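Local coordinates for protein pectate lyase/Amb allergen (Acidovorax citrulli, PDB 4HWV) that probably cleaves pectate by calcium-dependent beta-elimination, as a polysaccharide lyase of family 1, at residues G247-D251 against H252-S256; D437-A440 against A441-S445; D146-A149 against C150-L154; L53-L57 against Y58-A62. All coordinates share one frame; numbering follows the deposited sequence. Where two conformers were deposited one is given.

Contact 1: residues G247-D251 against H252-S256; sequences GDRHD and HAFPS
Ala-253 and Phe-254 turn back onto His-250 and Asp-251 in a short 3-10 turn, part of the loop that leaves the parallel beta-helix after strand 243-245. Two successive backbone bonds define the turn and form its tight side: Ala-253 N donates to His-250 O at 2.9 Å, and Phe-254 N to Asp-251 O, also at 2.9 Å. Both are fairly straight (163° and 162°), yet each N-H comes to its carbonyl from above the carbonyl plane, which is consistent with the tight winding of a 3-10 turn. Phe-254 carries the side-chain packing. With CG beside its own backbone N (chi1 -50°), the ring swings back along the chain, so that CD2 lies 3.6 Å from His-250 O and CE2 meets Arg-249 CB at 4.0 Å, the methylene standing at the ring edge. One ring face takes the methyl of Ala-253, offset toward the rim.

The open side belongs to the exposed His-252, which points its imidazole away from the turn and touches the first segment mainly near the backbone; its ring instead reaches Asp-248 of the second subunit. Asp-251, by contrast, is buried and held from outside the two segments: its carboxylate bonds to His-277 and Gln-275, and its side chain is about 9 Å from that of the calcium ligand Asp-278. The guanidinium of Arg-249 forms a salt bridge with Asp-204. Besides accepting the bond from Ala-253 N, His-250 O has the methyl carbon Ala-253 CB 3.4 Å away.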
ATOM      1  N   GLY A 247      -3.828   2.830   4.117  1.00  4.47           N
ATOM      2  CA  GLY A 247      -3.112   1.581   3.972  1.00  4.59           C
ATOM      3  C   GLY A 247      -2.322   1.546   2.679  1.00  4.42           C
ATOM      4  O   GLY A 247      -1.724   2.548   2.285  1.00  5.87           O
ATOM      5  N   ASP A 248      -2.349   0.400   1.993  1.00  4.00           N
ATOM      6  CA  ASP A 248      -1.572   0.255   0.765  1.00  4.82           C
ATOM      7  C   ASP A 248      -2.437   0.349  -0.492  1.00  5.30           C
ATOM      8  O   ASP A 248      -2.019  -0.110  -1.548  1.00  6.51           O
ATOM      9  CB  ASP A 248      -0.749  -1.048   0.783  1.00  5.28           C
ATOM     10  CG  ASP A 248      -1.613  -2.273   0.616  1.00  5.11           C
ATOM     11  OD1 ASP A 248      -2.842  -2.177   0.862  1.00  5.99           O
ATOM     12  OD2 ASP A 248      -1.073  -3.342   0.234  1.00  5.52           O
ATOM     13  N   ARG A 249      -3.633   0.929  -0.380  1.00  4.54           N
ATOM     14  CA  ARG A 249      -4.430   1.254  -1.557  1.00  4.38           C
ATOM     15  C   ARG A 249      -4.601   2.762  -1.646  1.00  4.39           C
ATOM     16  O   ARG A 249      -5.659   3.320  -1.313  1.00  4.95           O
ATOM     17  CB  ARG A 249      -5.782   0.540  -1.532  1.00  4.58           C
ATOM     18  CG  ARG A 249      -5.654  -0.941  -1.890  1.00  4.67           C
ATOM     19  CD  ARG A 249      -7.009  -1.640  -2.057  1.00  4.25           C
ATOM     20  NE  ARG A 249      -7.687  -1.741  -0.773  1.00  3.82           N
ATOM     21  CZ  ARG A 249      -8.798  -2.446  -0.578  1.00  3.68           C
ATOM     22  NH1 ARG A 249      -9.396  -3.087  -1.591  1.00  4.51           N
ATOM     23  NH2 ARG A 249      -9.290  -2.531   0.647  1.00  4.72           N
ATOM     24  N   HIS A 250      -3.549   3.439  -2.089  1.00  4.92           N
ATOM     25  CA  HIS A 250      -3.607   4.881  -2.256  1.00  5.25           C
ATOM     26  C   HIS A 250      -4.465   5.246  -3.456  1.00  4.71           C
ATOM     27  O   HIS A 250      -4.528   4.502  -4.448  1.00  5.41           O
ATOM     28  CB  HIS A 250      -2.202   5.450  -2.452  1.00  5.68           C
ATOM     29  CG  HIS A 250      -1.357   5.397  -1.223  1.00  6.77           C
ATOM     30  ND1 HIS A 250      -0.111   5.980  -1.152  1.00  7.55           N
ATOM     31  CD2 HIS A 250      -1.593   4.862  -0.002  1.00  7.23           C
ATOM     32  CE1 HIS A 250       0.391   5.795   0.056  1.00  8.04           C
ATOM     33  NE2 HIS A 250      -0.492   5.125   0.777  1.00  7.69           N
ATOM     34  N   ASP A 251      -5.083   6.421  -3.378  1.00  4.95           N
ATOM     35  CA  ASP A 251      -5.981   6.893  -4.431  1.00  5.28           C
ATOM     36  C   ASP A 251      -5.334   6.951  -5.805  1.00  6.31           C
ATOM     37  O   ASP A 251      -6.004   6.785  -6.824  1.00  5.95           O
ATOM     38  CB  ASP A 251      -6.516   8.274  -4.084  1.00  5.12           C
ATOM     39  CG  ASP A 251      -7.382   8.269  -2.847  1.00  5.38           C
ATOM     40  OD1 ASP A 251      -7.763   7.175  -2.375  1.00  6.47           O
ATOM     41  OD2 ASP A 251      -7.672   9.373  -2.348  1.00  5.20           O
ATOM     42  N   HIS A 252      -4.029   7.185  -5.811  1.00  7.13           N
ATOM     43  CA  HIS A 252      -3.238   7.232  -7.039  1.00  8.48           C
ATOM     44  C   HIS A 252      -3.398   5.965  -7.885  1.00  8.22           C
ATOM     45  O   HIS A 252      -3.239   6.013  -9.115  1.00 10.02           O
ATOM     46  CB  HIS A 252      -1.766   7.470  -6.652  1.00 10.64           C
ATOM     47  CG  HIS A 252      -0.877   7.877  -7.781  1.00 12.79           C
ATOM     48  ND1 HIS A 252      -0.147   6.965  -8.517  1.00 13.64           N
ATOM     49  CD2 HIS A 252      -0.565   9.098  -8.279  1.00 14.32           C
ATOM     50  CE1 HIS A 252       0.563   7.606  -9.428  1.00 14.52           C
ATOM     51  NE2 HIS A 252       0.338   8.901  -9.297  1.00 15.19           N
ATOM     52  N   ALA A 253      -3.721   4.836  -7.252  1.00  6.43           N
ATOM     53  CA  ALA A 253      -3.878   3.566  -7.978  1.00  7.13           C
ATOM     54  C   ALA A 253      -5.179   3.475  -8.770  1.00  7.14           C
ATOM     55  O   ALA A 253      -5.343   2.566  -9.585  1.00  8.44           O
ATOM     56  CB  ALA A 253      -3.811   2.390  -7.012  1.00  7.73           C
ATOM     57  N   PHE A 254      -6.105   4.394  -8.512  1.00  6.22           N
ATOM     58  CA  PHE A 254      -7.449   4.311  -9.070  1.00  6.48           C
ATOM     59  C   PHE A 254      -7.845   5.622  -9.752  1.00  6.66           C
ATOM     60  O   PHE A 254      -8.711   6.340  -9.286  1.00  7.52           O
ATOM     61  CB  PHE A 254      -8.454   3.945  -7.970  1.00  6.95           C
ATOM     62  CG  PHE A 254      -8.033   2.760  -7.152  1.00  6.78           C
ATOM     63  CD1 PHE A 254      -8.185   1.464  -7.635  1.00  8.36           C
ATOM     64  CD2 PHE A 254      -7.470   2.941  -5.890  1.00  8.06           C
ATOM     65  CE1 PHE A 254      -7.768   0.377  -6.874  1.00  9.45           C
ATOM     66  CE2 PHE A 254      -7.058   1.861  -5.137  1.00  9.45           C
ATOM     67  CZ  PHE A 254      -7.215   0.579  -5.624  1.00  9.39           C
ATOM     68  N   PRO A 255      -7.218   5.915 -10.897  1.00  7.28           N
ATOM     69  CA  PRO A 255      -7.472   7.154 -11.641  1.00  8.21           C
ATOM     70  C   PRO A 255      -8.807   7.109 -12.382  1.00  7.46           C
ATOM     71  O   PRO A 255      -9.556   6.135 -12.262  1.00  7.95           O
ATOM     72  CB  PRO A 255      -6.313   7.195 -12.641  1.00  9.59           C
ATOM     73  CG  PRO A 255      -6.052   5.742 -12.922  1.00  9.45           C
ATOM     74  CD  PRO A 255      -6.206   5.070 -11.565  1.00  8.02           C
ATOM     75  N   SER A 256      -9.101   8.162 -13.139  1.00  7.10           N
ATOM     76  CA  SER A 256     -10.332   8.220 -13.906  1.00  7.13           C
ATOM     77  C   SER A 256     -10.443   7.042 -14.845  1.00  7.51           C
ATOM     78  O   SER A 256      -9.448   6.609 -15.435  1.00  8.65           O
ATOM     79  CB  SER A 256     -10.369   9.497 -14.749  1.00  7.44           C
ATOM     80  OG  SER A 256     -11.598   9.547 -15.460  1.00  7.76           O
TER

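Contact 2: residues D437-A440 against A441-S445; sequences DLTA and AVRWS
Arg-443 folds back over Thr-439 and Ala-440 in the first turns of helix 438-445, and its CB, CG and guanidinium all meet the preceding turn. The backbone beneath is regular: Val-442 N, Arg-443 N and Trp-444 N bond to the carbonyls of Leu-438, Thr-439 and Ala-440. From this base, Arg-443 CB lies 3.7 Å from Ala-440 O. CG follows beside the backbone N (chi1 -66°) and sits 3.3 Å from Thr-439 O. The chain then bends at chi3 (-46°), and this bend brings the guanidinium back toward the helix start. CZ stands 3.8 Å from Ala-440 CA, which lies over one face of the flat group, toward its rim. NH1 reaches Thr-439 CG2 at 3.8 Å, while NH2 has Ala-440 CB at 3.9 Å. This is one of two conformers modelled for Arg-443.

In this conformer the tip continues through a water in the guanidinium plane: NH1 donates to it at 3.0 Å, and the water donates in turn to Asp-437 OD2 at 2.8 Å. Asp-437 is the N-cap. Its other oxygen, OD1, accepts from Ala-440 N at 3.1 Å, the N-H arriving from well above the carboxylate plane. Behind this surface, Leu-438 and Val-442 pack on Phe-424 and Ala-399 of the beta-helix, and Thr-439 OG1 bonds to Asp-426.

The carboxylate thus firmly caps a helix amide, whereas its water link to the cation holds for this conformer only. Its negative charge would be expected to suit both the helix N-terminus and the arginine, although the opposite charges do not touch.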
ATOM      1  N   ASP A 437       0.678  34.249   8.973  1.00  9.95           N
ATOM      2  CA  ASP A 437      -0.570  34.832   9.448  1.00  9.99           C
ATOM      3  C   ASP A 437      -1.745  34.203   8.702  1.00  9.24           C
ATOM      4  O   ASP A 437      -2.138  34.673   7.638  1.00  9.95           O
ATOM      5  CB  ASP A 437      -0.560  36.357   9.236  1.00 11.74           C
ATOM      6  CG  ASP A 437      -1.769  37.055   9.844  1.00 13.61           C
ATOM      7  OD1 ASP A 437      -2.748  36.370  10.209  1.00 13.72           O
ATOM      8  OD2 ASP A 437      -1.720  38.303   9.963  1.00 15.59           O
ATOM      9  N   LEU A 438      -2.321  33.149   9.255  1.00  8.59           N
ATOM     10  CA  LEU A 438      -3.408  32.469   8.553  1.00  8.09           C
ATOM     11  C   LEU A 438      -4.668  33.312   8.537  1.00  8.65           C
ATOM     12  O   LEU A 438      -5.450  33.238   7.600  1.00  8.93           O
ATOM     13  CB  LEU A 438      -3.722  31.102   9.183  1.00  7.75           C
ATOM     14  CG  LEU A 438      -2.561  30.099   9.216  1.00  7.53           C
ATOM     15  CD1 LEU A 438      -3.014  28.780   9.838  1.00  7.82           C
ATOM     16  CD2 LEU A 438      -1.946  29.859   7.825  1.00  8.38           C
ATOM     17  N   THR A 439      -4.872  34.115   9.582  1.00  8.69           N
ATOM     18  CA  THR A 439      -6.073  34.943   9.653  1.00  9.56           C
ATOM     19  C   THR A 439      -6.144  35.930   8.480  1.00  9.70           C
ATOM     20  O   THR A 439      -7.201  36.125   7.891  1.00  9.26           O
ATOM     21  CB  THR A 439      -6.164  35.676  10.998  1.00 10.36           C
ATOM     22  OG1 THR A 439      -6.214  34.716  12.060  1.00 10.77           O
ATOM     23  CG2 THR A 439      -7.410  36.541  11.053  1.00 11.71           C
ATOM     24  N   ALA A 440      -5.011  36.528   8.127  1.00 10.28           N
ATOM     25  CA  ALA A 440      -4.960  37.430   6.983  1.00 10.94           C
ATOM     26  C   ALA A 440      -5.348  36.701   5.696  1.00 10.61           C
ATOM     27  O   ALA A 440      -6.073  37.244   4.851  1.00 10.92           O
ATOM     28  CB  ALA A 440      -3.578  38.073   6.866  1.00 11.93           C
ATOM     29  N   ALA A 441      -4.878  35.468   5.547  1.00  9.57           N
ATOM     30  CA  ALA A 441      -5.247  34.673   4.379  1.00  9.43           C
ATOM     31  C   ALA A 441      -6.738  34.366   4.369  1.00  8.70           C
ATOM     32  O   ALA A 441      -7.392  34.434   3.331  1.00  9.26           O
ATOM     33  CB  ALA A 441      -4.434  33.395   4.307  1.00  9.69           C
ATOM     34  N   VAL A 442      -7.287  34.049   5.536  1.00  8.75           N
ATOM     35  CA  VAL A 442      -8.709  33.767   5.625  1.00  8.36           C
ATOM     36  C   VAL A 442      -9.545  34.983   5.222  1.00  8.45           C
ATOM     37  O   VAL A 442     -10.543  34.847   4.508  1.00  8.62           O
ATOM     38  CB  VAL A 442      -9.080  33.222   7.022  1.00  9.20           C
ATOM     39  CG1 VAL A 442     -10.601  33.200   7.241  1.00  9.92           C
ATOM     40  CG2 VAL A 442      -8.467  31.831   7.192  1.00 10.02           C
ATOM     41  N   ARG A 443      -9.115  36.168   5.651  1.00  9.10           N
ATOM     42  CA  ARG A 443      -9.837  37.392   5.320  0.50 11.41           C
ATOM     43  C   ARG A 443      -9.846  37.645   3.811  1.00 11.17           C
ATOM     44  O   ARG A 443     -10.846  38.097   3.272  1.00 11.76           O
ATOM     45  CB  ARG A 443      -9.252  38.602   6.062  0.50 14.75           C
ATOM     46  CG  ARG A 443      -9.425  38.568   7.571  0.50 18.95           C
ATOM     47  CD  ARG A 443      -9.202  39.950   8.177  0.50 22.73           C
ATOM     48  NE  ARG A 443      -8.010  40.600   7.635  0.50 25.31           N
ATOM     49  CZ  ARG A 443      -6.798  40.537   8.181  0.50 26.52           C
ATOM     50  NH1 ARG A 443      -6.601  39.853   9.301  0.50 26.69           N
ATOM     51  NH2 ARG A 443      -5.779  41.163   7.604  0.50 27.08           N
ATOM     52  N   TRP A 444      -8.737  37.352   3.129  1.00 10.06           N
ATOM     53  CA  TRP A 444      -8.720  37.518   1.681  1.00 10.33           C
ATOM     54  C   TRP A 444      -9.565  36.441   1.010  1.00  9.78           C
ATOM     55  O   TRP A 444     -10.129  36.662  -0.065  1.00 11.68           O
ATOM     56  CB  TRP A 444      -7.295  37.456   1.148  1.00 10.72           C
ATOM     57  CG  TRP A 444      -6.572  38.748   1.240  1.00 12.14           C
ATOM     58  CD1 TRP A 444      -5.443  39.004   1.963  1.00 12.51           C
ATOM     59  CD2 TRP A 444      -6.921  39.979   0.589  1.00 13.15           C
ATOM     60  NE1 TRP A 444      -5.053  40.316   1.787  1.00 13.32           N
ATOM     61  CE2 TRP A 444      -5.945  40.936   0.951  1.00 13.42           C
ATOM     62  CE3 TRP A 444      -7.951  40.364  -0.281  1.00 14.16           C
ATOM     63  CZ2 TRP A 444      -5.981  42.255   0.488  1.00 14.83           C
ATOM     64  CZ3 TRP A 444      -7.983  41.676  -0.738  1.00 14.97           C
ATOM     65  CH2 TRP A 444      -7.001  42.599  -0.356  1.00 15.44           C
ATOM     66  N   SER A 445      -9.627  35.254   1.606  1.00  8.53           N
ATOM     67  CA  SER A 445     -10.445  34.182   1.053  1.00  7.45           C
ATOM     68  C   SER A 445     -11.940  34.524   1.086  1.00  7.22           C
ATOM     69  O   SER A 445     -12.660  34.292   0.114  1.00  8.07           O
ATOM     70  CB  SER A 445     -10.154  32.876   1.810  1.00  7.89           C
ATOM     71  OG  SER A 445     -10.843  31.786   1.235  1.00  9.36           O
TER
HETATM   72  O   HOH W   1      -4.060  39.464  10.859  1.00 27.18           O

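Contact 3: residues D146-A149 against C150-L154; sequences DARA and CAAEL
Asp-146, Ala-147, Arg-148 and Ala-149 each offer a carbonyl to the residue four positions on, so the two segments form one unbroken run of alpha-helix. The shortest of the four bonds, Ala-152 N to Arg-148 O, measures 2.8 Å and is also the straightest, at 165°. The longest, Ala-151 N to Ala-147 O, is 3.1 Å.

Cys-150 places SG beside its backbone N (chi1 -77°). From there SG approaches Asp-146 O at 3.4 Å, and CB lies 3.3 Å from Ala-147 O. The sulfur forms a disulfide with Cys-108, which ties helix 143-159 to helix 108-111 within the helical region that accompanies the parallel beta-helix of this family 1 lyase. On the same helix, Ala-147 packs on Leu-121 of helix 118-129.

Arg-148 leaves the backbone extended and then turns at chi3 (63°), which carries its guanidinium along the helix toward the next turn. NH1 rests 3.6 Å from Ala-152 CB, and that methyl also touches Arg-148 O at 3.5 Å. The polar tip has further partners: NH2 forms a salt bridge with Glu-145, and NH1 donates to Phe-209 O.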
ATOM      1  N   ASP A 146     -29.086   0.732  -9.540  1.00  7.31           N
ATOM      2  CA  ASP A 146     -29.804  -0.030  -8.517  1.00  7.58           C
ATOM      3  C   ASP A 146     -29.020  -1.289  -8.135  1.00  6.57           C
ATOM      4  O   ASP A 146     -29.009  -1.705  -6.966  1.00  7.19           O
ATOM      5  CB  ASP A 146     -31.216  -0.371  -9.009  1.00  8.99           C
ATOM      6  CG  ASP A 146     -32.102   0.858  -9.113  1.00 10.41           C
ATOM      7  OD1 ASP A 146     -31.872   1.824  -8.360  1.00 11.39           O
ATOM      8  OD2 ASP A 146     -33.035   0.848  -9.927  1.00 12.48           O
ATOM      9  N   ALA A 147     -28.364  -1.910  -9.116  1.00  6.70           N
ATOM     10  CA  ALA A 147     -27.544  -3.075  -8.814  1.00  6.60           C
ATOM     11  C   ALA A 147     -26.314  -2.697  -7.974  1.00  6.29           C
ATOM     12  O   ALA A 147     -26.002  -3.368  -6.977  1.00  6.31           O
ATOM     13  CB  ALA A 147     -27.148  -3.803 -10.080  1.00  7.28           C
ATOM     14  N   ARG A 148     -25.643  -1.604  -8.348  1.00  5.82           N
ATOM     15  CA  ARG A 148     -24.545  -1.099  -7.531  1.00  6.13           C
ATOM     16  C   ARG A 148     -25.028  -0.832  -6.110  1.00  5.82           C
ATOM     17  O   ARG A 148     -24.375  -1.230  -5.143  1.00  6.18           O
ATOM     18  CB  ARG A 148     -23.950   0.186  -8.114  1.00  6.28           C
ATOM     19  CG  ARG A 148     -22.753   0.688  -7.306  1.00  6.34           C
ATOM     20  CD  ARG A 148     -22.524   2.197  -7.484  1.00  6.37           C
ATOM     21  NE  ARG A 148     -23.665   2.952  -6.972  1.00  7.02           N
ATOM     22  CZ  ARG A 148     -23.900   3.163  -5.679  1.00  6.84           C
ATOM     23  NH1 ARG A 148     -23.036   2.749  -4.750  1.00  7.60           N
ATOM     24  NH2 ARG A 148     -24.995   3.808  -5.322  1.00  8.18           N
ATOM     25  N   ALA A 149     -26.173  -0.157  -5.981  1.00  6.28           N
ATOM     26  CA  ALA A 149     -26.684   0.183  -4.658  1.00  6.66           C
ATOM     27  C   ALA A 149     -26.953  -1.069  -3.817  1.00  6.89           C
ATOM     28  O   ALA A 149     -26.722  -1.063  -2.610  1.00  7.17           O
ATOM     29  CB  ALA A 149     -27.934   1.059  -4.765  1.00  7.67           C
ATOM     30  N   CYS A 150     -27.435  -2.142  -4.443  1.00  6.18           N
ATOM     31  CA  CYS A 150     -27.633  -3.424  -3.748  1.00  7.35           C
ATOM     32  C   CYS A 150     -26.329  -3.938  -3.171  1.00  6.33           C
ATOM     33  O   CYS A 150     -26.281  -4.376  -2.026  1.00  6.85           O
ATOM     34  CB  CYS A 150     -28.152  -4.495  -4.715  1.00  8.35           C
ATOM     35  SG  CYS A 150     -29.896  -4.378  -5.137  1.00 10.80           S
ATOM     36  N   ALA A 151     -25.282  -3.942  -3.994  1.00  6.16           N
ATOM     37  CA  ALA A 151     -23.999  -4.468  -3.551  1.00  5.62           C
ATOM     38  C   ALA A 151     -23.402  -3.578  -2.465  1.00  5.56           C
ATOM     39  O   ALA A 151     -22.877  -4.076  -1.476  1.00  5.52           O
ATOM     40  CB  ALA A 151     -23.050  -4.620  -4.740  1.00  5.70           C
ATOM     41  N   ALA A 152     -23.512  -2.270  -2.648  1.00  5.35           N
ATOM     42  CA  ALA A 152     -22.969  -1.309  -1.683  1.00  5.35           C
ATOM     43  C   ALA A 152     -23.683  -1.407  -0.348  1.00  5.31           C
ATOM     44  O   ALA A 152     -23.070  -1.210   0.697  1.00  5.56           O
ATOM     45  CB  ALA A 152     -23.081   0.118  -2.229  1.00  5.38           C
ATOM     46  N   GLU A 153     -24.991  -1.657  -0.388  1.00  5.60           N
ATOM     47  CA  GLU A 153     -25.769  -1.775   0.836  1.00  5.98           C
ATOM     48  C   GLU A 153     -25.325  -2.966   1.676  1.00  6.21           C
ATOM     49  O   GLU A 153     -25.244  -2.870   2.901  1.00  5.92           O
ATOM     50  CB  GLU A 153     -27.258  -1.877   0.528  1.00  7.57           C
ATOM     51  CG  GLU A 153     -28.106  -1.927   1.788  1.00 10.29           C
ATOM     52  CD  GLU A 153     -28.058  -0.632   2.553  1.00 12.73           C
ATOM     53  OE1 GLU A 153     -27.965   0.448   1.925  1.00 14.71           O
ATOM     54  OE2 GLU A 153     -28.113  -0.691   3.784  1.00 14.44           O
ATOM     55  N   LEU A 154     -25.043  -4.094   1.023  1.00  4.92           N
ATOM     56  CA  LEU A 154     -24.503  -5.250   1.739  1.00  5.16           C
ATOM     57  C   LEU A 154     -23.116  -4.919   2.298  1.00  4.20           C
ATOM     58  O   LEU A 154     -22.850  -5.202   3.458  1.00  5.29           O
ATOM     59  CB  LEU A 154     -24.477  -6.498   0.841  1.00  5.94           C
ATOM     60  CG  LEU A 154     -23.913  -7.770   1.496  1.00  6.42           C
ATOM     61  CD1 LEU A 154     -24.660  -8.108   2.791  1.00  7.79           C
ATOM     62  CD2 LEU A 154     -23.953  -8.946   0.537  1.00  6.89           C
TER

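Contact 4: residues L53-L57 against Y58-A62; sequences LIQAL and YGNTA
Gln-55 grips Ala-62 with both ends of its side-chain amide. NE2 donates to Ala-62 O at 3.0 Å, almost straight (170°), and OE1 accepts from Ala-62 N at 3.1 Å along a more bent path. A turn at chi2 (-58°) folds the glutamine toward the loop. Beside this pair, Ala-62 CB meets Ile-54 CG2 at 3.6 Å. Ile-54 CG2 also touches Tyr-58 CD1 at 3.8 Å; Ile-54 and Tyr-58 lie side by side, pointing the same way.

The next shell is the end of helix 50-57, a Schellman motif. Asn-60 N bonds to Gln-55 O at 2.8 Å and Gly-59 N, weakly, to Ala-56 O, with Gly-59 at positive phi (54°). An overlapping type I' turn runs from Tyr-58 to Thr-61, where Tyr-58 O accepts from Thr-61 N. Thr-61 OG1 donates to Tyr-58 O as well, on a lone pair at 2.8 Å. Further out, Ile-54, Tyr-58 and Ala-62 pack on Val-70, and Ile-54 and Leu-57 on Ile-161 of strand 160-163.

Because the glutamine amide donates a hydrogen bond to one backbone atom and accepts one from another, its rotation is fixed: exchanging O and N would set donor against donor and acceptor against acceptor.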
ATOM      1  N   LEU A  53     -15.051  -8.904  18.023  1.00  3.99           N
ATOM      2  CA  LEU A  53     -15.233  -7.470  18.256  1.00  3.72           C
ATOM      3  C   LEU A  53     -16.730  -7.135  18.398  1.00  4.23           C
ATOM      4  O   LEU A  53     -17.142  -6.439  19.335  1.00  4.73           O
ATOM      5  CB  LEU A  53     -14.616  -6.681  17.098  1.00  4.06           C
ATOM      6  CG  LEU A  53     -14.901  -5.179  17.133  1.00  4.83           C
ATOM      7  CD1 LEU A  53     -14.335  -4.481  18.364  1.00  5.30           C
ATOM      8  CD2 LEU A  53     -14.313  -4.545  15.877  1.00  5.73           C
ATOM      9  N   ILE A  54     -17.542  -7.627  17.466  1.00  4.09           N
ATOM     10  CA  ILE A  54     -18.984  -7.394  17.532  1.00  4.18           C
ATOM     11  C   ILE A  54     -19.596  -7.975  18.814  1.00  3.72           C
ATOM     12  O   ILE A  54     -20.384  -7.307  19.480  1.00  4.13           O
ATOM     13  CB  ILE A  54     -19.687  -7.927  16.270  1.00  4.92           C
ATOM     14  CG1 ILE A  54     -19.300  -7.062  15.073  1.00  5.73           C
ATOM     15  CG2 ILE A  54     -21.217  -7.968  16.459  1.00  4.91           C
ATOM     16  CD1 ILE A  54     -19.592  -7.719  13.727  1.00  6.91           C
ATOM     17  N   GLN A  55     -19.236  -9.206  19.189  1.00  3.89           N
ATOM     18  CA  GLN A  55     -19.811  -9.755  20.412  1.00  4.72           C
ATOM     19  C   GLN A  55     -19.433  -8.913  21.637  1.00  4.78           C
ATOM     20  O   GLN A  55     -20.239  -8.730  22.552  1.00  5.55           O
ATOM     21  CB  GLN A  55     -19.414 -11.218  20.637  1.00  5.48           C
ATOM     22  CG  GLN A  55     -20.001 -12.203  19.628  1.00  6.00           C
ATOM     23  CD  GLN A  55     -21.527 -12.217  19.556  1.00  5.63           C
ATOM     24  OE1 GLN A  55     -22.232 -11.615  20.376  1.00  5.83           O
ATOM     25  NE2 GLN A  55     -22.042 -12.906  18.544  1.00  5.98           N
ATOM     26  N   ALA A  56     -18.213  -8.392  21.675  1.00  4.42           N
ATOM     27  CA  ALA A  56     -17.816  -7.544  22.797  1.00  4.82           C
ATOM     28  C   ALA A  56     -18.666  -6.270  22.833  1.00  4.69           C
ATOM     29  O   ALA A  56     -19.175  -5.853  23.884  1.00  5.55           O
ATOM     30  CB  ALA A  56     -16.330  -7.223  22.722  1.00  5.60           C
ATOM     31  N   LEU A  57     -18.853  -5.659  21.669  1.00  4.38           N
ATOM     32  CA  LEU A  57     -19.652  -4.435  21.591  1.00  4.61           C
ATOM     33  C   LEU A  57     -21.117  -4.675  21.942  1.00  4.52           C
ATOM     34  O   LEU A  57     -21.805  -3.769  22.429  1.00  5.54           O
ATOM     35  CB  LEU A  57     -19.545  -3.834  20.183  1.00  4.95           C
ATOM     36  CG  LEU A  57     -18.162  -3.298  19.798  1.00  4.78           C
ATOM     37  CD1 LEU A  57     -18.088  -3.049  18.311  1.00  5.56           C
ATOM     38  CD2 LEU A  57     -17.806  -2.022  20.553  1.00  5.49           C
ATOM     39  N   TYR A  58     -21.586  -5.897  21.683  1.00  4.86           N
ATOM     40  CA  TYR A  58     -22.991  -6.252  21.867  1.00  4.98           C
ATOM     41  C   TYR A  58     -23.219  -7.084  23.138  1.00  5.03           C
ATOM     42  O   TYR A  58     -24.310  -7.606  23.360  1.00  5.91           O
ATOM     43  CB  TYR A  58     -23.512  -7.015  20.635  1.00  4.77           C
ATOM     44  CG  TYR A  58     -23.840  -6.130  19.442  1.00  5.16           C
ATOM     45  CD1 TYR A  58     -22.843  -5.414  18.777  1.00  5.13           C
ATOM     46  CD2 TYR A  58     -25.148  -6.018  18.976  1.00  6.57           C
ATOM     47  CE1 TYR A  58     -23.140  -4.602  17.696  1.00  6.16           C
ATOM     48  CE2 TYR A  58     -25.453  -5.218  17.876  1.00  6.74           C
ATOM     49  CZ  TYR A  58     -24.439  -4.507  17.246  1.00  6.39           C
ATOM     50  OH  TYR A  58     -24.696  -3.700  16.164  1.00  7.76           O
ATOM     51  N   GLY A  59     -22.203  -7.204  23.989  1.00  5.22           N
ATOM     52  CA  GLY A  59     -22.355  -7.972  25.217  1.00  5.90           C
ATOM     53  C   GLY A  59     -22.853  -9.382  24.968  1.00  6.07           C
ATOM     54  O   GLY A  59     -23.704  -9.904  25.700  1.00  7.11           O
ATOM     55  N   ASN A  60     -22.334  -9.986  23.905  1.00  5.82           N
ATOM     56  CA  ASN A  60     -22.643 -11.362  23.540  1.00  6.43           C
ATOM     57  C   ASN A  60     -24.104 -11.583  23.151  1.00  6.27           C
ATOM     58  O   ASN A  60     -24.594 -12.708  23.190  1.00  7.40           O
ATOM     59  CB  ASN A  60     -22.184 -12.335  24.644  1.00  8.17           C
ATOM     60  CG  ASN A  60     -20.703 -12.492  24.641  1.00  9.60           C
ATOM     61  OD1 ASN A  60     -20.148 -13.005  23.679  1.00  9.80           O
ATOM     62  ND2 ASN A  60     -20.037 -12.032  25.700  1.00 10.56           N
ATOM     63  N   THR A  61     -24.773 -10.515  22.714  1.00  5.98           N
ATOM     64  CA  THR A  61     -26.146 -10.656  22.242  1.00  6.15           C
ATOM     65  C   THR A  61     -26.249 -10.635  20.717  1.00  6.28           C
ATOM     66  O   THR A  61     -27.341 -10.741  20.183  1.00  6.61           O
ATOM     67  CB  THR A  61     -27.074  -9.549  22.776  1.00  6.88           C
ATOM     68  OG1 THR A  61     -26.745  -8.310  22.130  1.00  7.15           O
ATOM     69  CG2 THR A  61     -26.984  -9.415  24.301  1.00  7.43           C
ATOM     70  N   ALA A  62     -25.132 -10.486  20.011  1.00  5.81           N
ATOM     71  CA  ALA A  62     -25.205 -10.374  18.554  1.00  6.34           C
ATOM     72  C   ALA A  62     -25.482 -11.713  17.892  1.00  6.36           C
ATOM     73  O   ALA A  62     -24.999 -12.749  18.345  1.00  6.62           O
ATOM     74  CB  ALA A  62     -23.925  -9.780  17.987  1.00  6.60           C
TER

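How the contacts relate
Along the chain the order is contact 4, contact 3, contact 1 and contact 2, and none touches another. Contacts 4 and 2 lie farthest apart, their centres about 48 Å from each other on opposite sides of the chain's centre: helix 50-57 packs against early strands of the parallel beta-helix, helix 438-445 against late ones such as 399-401 and 423-427. Contacts 3 and 1 come between them in sequence, with centres about 22 Å apart. Contact 3 belongs to helix 143-159, which leads into strand 160-163, the strand that contact 4 packs on. Contact 1 alone approaches the calcium site and the second subunit; the other three lie away from that site and touch no other chain.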